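PDB 6N1B: carbohydrate-binding protein from Flavonifractor plautii, which probably removes the acetyl group from the terminal N-acetylgalactosamine of the blood group A antigen, a step in converting A to O type blood. Local coordinates for residues 281-290 / 301-312. Sequence-based numbering, arbitrary orientation.
Sequences LKEFVCISQC and LHLTTSKDGVNW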
ATOM      1  N   LEU A 281       1.575  20.868   4.251  1.00 11.24           N
ATOM      2  CA  LEU A 281       1.440  21.309   2.883  1.00 11.49           C
ATOM      3  C   LEU A 281       0.074  21.728   2.508  1.00 12.11           C
ATOM      4  O   LEU A 281      -0.114  22.247   1.394  1.00 14.07           O
ATOM      5  CB  LEU A 281       1.907  20.209   1.896  1.00 11.77           C
ATOM      6  CG  LEU A 281       3.408  19.735   2.161  1.00 13.01           C
ATOM      7  CD1 LEU A 281       3.639  18.566   1.196  1.00 12.76           C
ATOM      8  CD2 LEU A 281       4.377  20.830   1.908  1.00 14.56           C
ATOM      9  N   LYS A 282      -0.892  21.565   3.361  1.00 11.45           N
ATOM     10  CA  LYS A 282      -2.296  21.929   3.113  1.00 12.59           C
ATOM     11  C   LYS A 282      -2.785  21.233   1.870  1.00 11.04           C
ATOM     12  O   LYS A 282      -3.556  21.822   1.067  1.00 14.20           O
ATOM     13  CB  LYS A 282      -2.495  23.388   3.120  1.00 15.45           C
ATOM     14  CG  LYS A 282      -2.118  24.069   4.467  1.00 20.24           C
ATOM     15  CD  LYS A 282      -2.272  25.636   4.343  1.00 31.03           C
ATOM     16  CE  LYS A 282      -2.681  26.312   5.629  1.00 45.40           C
ATOM     17  NZ  LYS A 282      -1.497  26.991   6.146  1.00 63.83           N
ATOM     18  N   GLU A 283      -2.422  19.970   1.646  1.00 10.14           N
ATOM     19  CA  GLU A 283      -2.834  19.236   0.460  1.00 10.83           C
ATOM     20  C   GLU A 283      -2.747  17.776   0.612  1.00  9.75           C
ATOM     21  O   GLU A 283      -2.052  17.249   1.521  1.00 10.50           O
ATOM     22  CB  GLU A 283      -2.083  19.659  -0.795  1.00 15.03           C
ATOM     23  CG  GLU A 283      -0.672  19.249  -0.791  1.00 16.62           C
ATOM     24  CD  GLU A 283       0.253  19.854  -1.855  1.00 20.40           C
ATOM     25  OE1 GLU A 283      -0.206  20.537  -2.773  1.00 24.18           O
ATOM     26  OE2 GLU A 283       1.514  19.496  -1.723  1.00 22.76           O
ATOM     27  N   PHE A 284      -3.473  17.072  -0.265  1.00  8.89           N
ATOM     28  CA  PHE A 284      -3.304  15.640  -0.445  1.00  8.82           C
ATOM     29  C   PHE A 284      -2.098  15.404  -1.372  1.00  8.60           C
ATOM     30  O   PHE A 284      -1.883  16.137  -2.340  1.00 10.21           O
ATOM     31  CB  PHE A 284      -4.565  14.968  -1.025  1.00  8.58           C
ATOM     32  CG  PHE A 284      -5.790  15.134  -0.215  1.00  9.27           C
ATOM     33  CD1 PHE A 284      -6.594  16.260  -0.296  1.00 10.47           C
ATOM     34  CD2 PHE A 284      -6.200  14.130   0.634  1.00  9.54           C
ATOM     35  CE1 PHE A 284      -7.749  16.407   0.513  1.00 11.72           C
ATOM     36  CE2 PHE A 284      -7.320  14.216   1.432  1.00 11.09           C
ATOM     37  CZ  PHE A 284      -8.091  15.363   1.380  1.00 12.04           C
ATOM     38  N   VAL A 285      -1.344  14.350  -1.008  1.00  8.56           N
ATOM     39  CA  VAL A 285      -0.172  13.920  -1.750  1.00  8.44           C
ATOM     40  C   VAL A 285      -0.305  12.467  -2.037  1.00  9.04           C
ATOM     41  O   VAL A 285      -0.687  11.693  -1.202  1.00  9.20           O
ATOM     42  CB  VAL A 285       1.121  14.273  -0.971  1.00  9.11           C
ATOM     43  CG1 VAL A 285       2.344  13.830  -1.774  1.00 10.42           C
ATOM     44  CG2 VAL A 285       1.192  15.765  -0.637  1.00 10.53           C
ATOM     45  N   CYS A 286       0.037  12.083  -3.302  1.00  8.59           N
ATOM     46  CA  CYS A 286      -0.075  10.668  -3.704  1.00  8.60           C
ATOM     47  C   CYS A 286       1.217  10.238  -4.431  1.00  8.19           C
ATOM     48  O   CYS A 286       1.759  10.945  -5.261  1.00  8.59           O
ATOM     49  CB  CYS A 286      -1.292  10.544  -4.659  1.00  8.20           C
ATOM     50  SG  CYS A 286      -1.422   8.875  -5.404  1.00  9.06           S
ATOM     51  N   ILE A 287       1.641   9.034  -4.008  1.00  7.22           N
ATOM     52  CA  ILE A 287       2.678   8.335  -4.758  1.00  7.89           C
ATOM     53  C   ILE A 287       1.975   7.269  -5.564  1.00  8.64           C
ATOM     54  O   ILE A 287       1.361   6.345  -5.029  1.00  8.39           O
ATOM     55  CB  ILE A 287       3.749   7.727  -3.761  1.00  9.54           C
ATOM     56  CG1 ILE A 287       4.522   8.817  -3.133  1.00  9.36           C
ATOM     57  CG2 ILE A 287       4.642   6.813  -4.540  1.00 11.73           C
ATOM     58  CD1 ILE A 287       5.640   8.349  -2.211  1.00 11.99           C
ATOM     59  N   SER A 288       2.105   7.404  -6.880  1.00  8.23           N
ATOM     60  CA  SER A 288       1.463   6.513  -7.867  1.00  8.00           C
ATOM     61  C   SER A 288       2.511   5.606  -8.540  1.00  7.26           C
ATOM     62  O   SER A 288       3.462   6.133  -9.146  1.00  8.26           O
ATOM     63  CB  SER A 288       0.765   7.381  -8.945  1.00  8.64           C
ATOM     64  OG  SER A 288       0.346   6.589 -10.012  1.00  9.03           O
ATOM     65  N   GLN A 289       2.312   4.310  -8.436  1.00  7.23           N
ATOM     66  CA  GLN A 289       3.042   3.364  -9.281  1.00  7.70           C
ATOM     67  C   GLN A 289       2.296   3.352 -10.605  1.00  8.19           C
ATOM     68  O   GLN A 289       1.099   3.011 -10.660  1.00  8.21           O
ATOM     69  CB  GLN A 289       2.988   1.961  -8.636  1.00  7.75           C
ATOM     70  CG  GLN A 289       3.622   0.922  -9.525  1.00  7.72           C
ATOM     71  CD  GLN A 289       3.261  -0.499  -9.168  1.00  7.77           C
ATOM     72  OE1 GLN A 289       2.549  -0.740  -8.178  1.00  8.87           O
ATOM     73  NE2 GLN A 289       3.670  -1.470 -10.051  1.00  8.18           N
ATOM     74  N   CYS A 290       2.987   3.788 -11.675  1.00  8.19           N
ATOM     75  CA  CYS A 290       2.365   4.128 -12.945  1.00  8.23           C
ATOM     76  C   CYS A 290       3.222   3.739 -14.099  1.00  8.93           C
ATOM     77  O   CYS A 290       4.396   3.326 -13.914  1.00  9.10           O
ATOM     78  CB  CYS A 290       1.928   5.599 -12.954  1.00  8.79           C
ATOM     79  SG  CYS A 290       3.324   6.743 -12.735  1.00  9.63           S
ATOM     80  N   LEU A 301       7.537   5.239 -10.003  1.00  8.14           N
ATOM     81  CA  LEU A 301       6.645   6.054  -9.183  1.00  8.56           C
ATOM     82  C   LEU A 301       6.701   7.487  -9.751  1.00  8.87           C
ATOM     83  O   LEU A 301       7.727   8.009 -10.123  1.00  8.79           O
ATOM     84  CB  LEU A 301       7.122   6.146  -7.727  1.00  8.21           C
ATOM     85  CG  LEU A 301       7.229   4.835  -6.998  1.00  9.62           C
ATOM     86  CD1 LEU A 301       7.685   5.011  -5.575  1.00 11.14           C
ATOM     87  CD2 LEU A 301       5.981   3.969  -7.087  1.00 11.40           C
ATOM     88  N   HIS A 302       5.499   8.122  -9.683  1.00  7.90           N
ATOM     89  CA  HIS A 302       5.329   9.554  -9.877  1.00  7.80           C
ATOM     90  C   HIS A 302       4.618  10.187  -8.622  1.00  8.04           C
ATOM     91  O   HIS A 302       3.895   9.445  -7.979  1.00  9.52           O
ATOM     92  CB  HIS A 302       4.651   9.934 -11.203  1.00  7.95           C
ATOM     93  CG  HIS A 302       5.559   9.882 -12.393  1.00  9.04           C
ATOM     94  ND1 HIS A 302       6.092  11.072 -12.933  1.00  9.66           N
ATOM     95  CD2 HIS A 302       6.022   8.883 -13.156  1.00  9.57           C
ATOM     96  CE1 HIS A 302       6.884  10.741 -13.947  1.00 10.65           C
ATOM     97  NE2 HIS A 302       6.863   9.438 -14.098  1.00  9.72           N
ATOM     98  N   LEU A 303       4.820  11.472  -8.468  1.00  7.82           N
ATOM     99  CA  LEU A 303       4.164  12.219  -7.413  1.00  7.76           C
ATOM    100  C   LEU A 303       3.031  13.067  -8.016  1.00  8.58           C
ATOM    101  O   LEU A 303       3.272  13.731  -9.029  1.00  8.95           O
ATOM    102  CB  LEU A 303       5.179  13.104  -6.689  1.00  8.62           C
ATOM    103  CG  LEU A 303       4.746  13.729  -5.361  1.00 10.21           C
ATOM    104  CD1 LEU A 303       4.654  12.625  -4.356  1.00 11.30           C
ATOM    105  CD2 LEU A 303       5.687  14.829  -4.991  1.00 11.67           C
ATOM    106  N   THR A 304       1.894  13.117  -7.319  1.00  8.07           N
ATOM    107  CA  THR A 304       0.782  13.930  -7.798  1.00  7.87           C
ATOM    108  C   THR A 304       0.126  14.528  -6.546  1.00  8.51           C
ATOM    109  O   THR A 304       0.099  13.879  -5.489  1.00  8.98           O
ATOM    110  CB  THR A 304      -0.148  13.120  -8.686  1.00  8.27           C
ATOM    111  OG1 THR A 304      -1.150  14.027  -9.196  1.00  8.65           O
ATOM    112  CG2 THR A 304      -0.751  11.901  -8.068  1.00  8.25           C
ATOM    113  N   THR A 305      -0.406  15.732  -6.634  1.00  8.18           N
ATOM    114  CA  THR A 305      -0.967  16.402  -5.494  1.00  8.81           C
ATOM    115  C   THR A 305      -2.337  17.004  -5.800  1.00  8.31           C
ATOM    116  O   THR A 305      -2.671  17.193  -7.001  1.00  9.52           O
ATOM    117  CB  THR A 305      -0.037  17.496  -4.967  1.00 10.34           C
ATOM    118  OG1 THR A 305       0.044  18.596  -5.869  1.00 13.85           O
ATOM    119  CG2 THR A 305       1.349  17.026  -4.628  1.00 11.19           C
ATOM    120  N   SER A 306      -3.080  17.337  -4.751  1.00  8.56           N
ATOM    121  CA  SER A 306      -4.446  17.873  -4.890  1.00  8.92           C
ATOM    122  C   SER A 306      -4.860  18.608  -3.662  1.00  8.72           C
ATOM    123  O   SER A 306      -4.628  18.157  -2.540  1.00 10.74           O
ATOM    124  CB  SER A 306      -5.388  16.698  -5.058  1.00  9.66           C
ATOM    125  OG  SER A 306      -6.770  17.115  -5.090  1.00  9.81           O
ATOM    126  N   LYS A 307      -5.563  19.761  -3.837  1.00  9.69           N
ATOM    127  CA  LYS A 307      -6.096  20.478  -2.722  1.00 10.46           C
ATOM    128  C   LYS A 307      -7.287  19.788  -2.089  1.00 11.13           C
ATOM    129  O   LYS A 307      -7.606  20.038  -0.931  1.00 13.25           O
ATOM    130  CB  LYS A 307      -6.453  21.877  -3.131  1.00 14.88           C
ATOM    131  CG  LYS A 307      -5.289  22.686  -3.395  1.00 20.01           C
ATOM    132  CD  LYS A 307      -4.575  23.086  -2.040  1.00 38.28           C
ATOM    133  CE  LYS A 307      -3.161  23.695  -2.003  1.00 46.55           C
ATOM    134  NZ  LYS A 307      -3.106  24.179  -0.568  1.00 52.34           N
ATOM    135  N   ASP A 308      -8.047  19.007  -2.880  1.00 10.65           N
ATOM    136  CA  ASP A 308      -9.336  18.456  -2.511  1.00 10.54           C
ATOM    137  C   ASP A 308      -9.521  17.029  -2.519  1.00 11.01           C
ATOM    138  O   ASP A 308     -10.576  16.493  -2.097  1.00 12.16           O
ATOM    139  CB  ASP A 308     -10.485  19.177  -3.342  1.00 11.40           C
ATOM    140  CG  ASP A 308     -10.277  19.088  -4.808  1.00 10.12           C
ATOM    141  OD1 ASP A 308      -9.528  18.214  -5.260  1.00 10.08           O
ATOM    142  OD2 ASP A 308     -10.898  19.841  -5.568  1.00 13.02           O
ATOM    143  N   GLY A 309      -8.534  16.279  -3.062  1.00  9.93           N
ATOM    144  CA  GLY A 309      -8.678  14.855  -3.239  1.00 10.62           C
ATOM    145  C   GLY A 309      -9.261  14.409  -4.560  1.00  8.80           C
ATOM    146  O   GLY A 309      -9.249  13.223  -4.891  1.00  8.86           O
ATOM    147  N   VAL A 310      -9.902  15.387  -5.245  1.00  9.00           N
ATOM    148  CA  VAL A 310     -10.641  15.173  -6.485  1.00  7.61           C
ATOM    149  C   VAL A 310      -9.882  15.517  -7.732  1.00  7.99           C
ATOM    150  O   VAL A 310      -9.859  14.721  -8.709  1.00  9.24           O
ATOM    151  CB  VAL A 310     -12.017  15.922  -6.459  1.00  9.63           C
ATOM    152  CG1 VAL A 310     -12.884  15.494  -7.644  1.00  9.75           C
ATOM    153  CG2 VAL A 310     -12.772  15.763  -5.173  1.00 10.28           C
ATOM    154  N   ASN A 311      -9.287  16.715  -7.691  1.00  8.38           N
ATOM    155  CA  ASN A 311      -8.603  17.326  -8.834  1.00  8.45           C
ATOM    156  C   ASN A 311      -7.133  17.388  -8.577  1.00  7.63           C
ATOM    157  O   ASN A 311      -6.727  18.027  -7.581  1.00  9.84           O
ATOM    158  CB  ASN A 311      -9.226  18.712  -9.036  1.00  9.79           C
ATOM    159  CG  ASN A 311     -10.705  18.613  -9.297  1.00  9.40           C
ATOM    160  OD1 ASN A 311     -11.102  18.143 -10.358  1.00 11.58           O
ATOM    161  ND2 ASN A 311     -11.522  19.022  -8.311  1.00 10.54           N
ATOM    162  N   TRP A 312      -6.368  16.695  -9.390  1.00  8.10           N
ATOM    163  CA  TRP A 312      -4.948  16.486  -9.150  1.00  8.25           C
ATOM    164  C   TRP A 312      -4.070  17.127 -10.193  1.00  8.65           C
ATOM    165  O   TRP A 312      -4.561  17.486 -11.281  1.00  9.60           O
ATOM    166  CB  TRP A 312      -4.674  14.965  -9.159  1.00  8.52           C
ATOM    167  CG  TRP A 312      -5.372  14.195  -8.065  1.00  8.20           C
ATOM    168  CD1 TRP A 312      -6.689  13.850  -8.029  1.00  9.38           C
ATOM    169  CD2 TRP A 312      -4.826  13.762  -6.816  1.00  7.49           C
ATOM    170  NE1 TRP A 312      -7.018  13.211  -6.857  1.00  9.48           N
ATOM    171  CE2 TRP A 312      -5.863  13.179  -6.104  1.00  7.99           C
ATOM    172  CE3 TRP A 312      -3.561  13.847  -6.239  1.00  8.90           C
ATOM    173  CZ2 TRP A 312      -5.671  12.672  -4.772  1.00  8.82           C
ATOM    174  CZ3 TRP A 312      -3.395  13.394  -4.963  1.00  8.40           C
ATOM    175  CH2 TRP A 312      -4.416  12.797  -4.226  1.00  9.55           C
TER
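F284 and S306, C286 and T304, and S288 and H302 form three antiparallel hydrogen-bonded pairs, six backbone bonds in all, with V285–T305, I287–L303 and Q289–L301 as non-hydrogen-bonded pairs; the N-to-C directions of the two strand segments are 147° apart. Side chains alternate between two faces of this hairpin.

On the face of F284, C286 and S288, the turn after the second strand folds back over the hairpin. The F284 ring has CA of G309 over one face, 4.2 Å from its centroid, as a CH-pi contact. S306 O and K307 O lie at the ring edge. W312 returns on the same side. Its CZ3 touches CB of C286 at 3.6 Å, and CH2 meets CB of F284. S306 CB sits over the centre of the indole, 3.4 Å above its plane. S306 OG donates to N311 O and accepts from the backbone N of D308 and G309, an ST turn and ST motif. D308 OD1 takes the N-H groups of V310 and N311, so two polar side chains hold the turn's shape.

The other face is aliphatic in its middle. L303 CD1 reaches CG1 of V285 at 3.7 Å and also touches CG1 of I287. I287 CG2, anti to the backbone N, meets L301 CD1 at 3.7 Å. At the open end of the hairpin, where 283-291 begins and 300-306 finishes, K307 bends at chi2 (-74°) and donates a hydrogen bond from NZ to K282 O, 2.9 Å away, from above the carbonyl plane.

The pair forms the middle of a four-stranded antiparallel sheet, with strand 269-278 beside 283-291 and the short strand 313-314 beyond 300-306. Q289 touches W271 and Y335 of the glycan pocket and H272 of a calcium site, so its end of the hairpin lies beside the binding site. L303 packs on M399 and L403 of helix 396-404, while I287 and L301 touch strand 333-342. On the opposite face, F258 meets C286 and stands edge-to-face with W312.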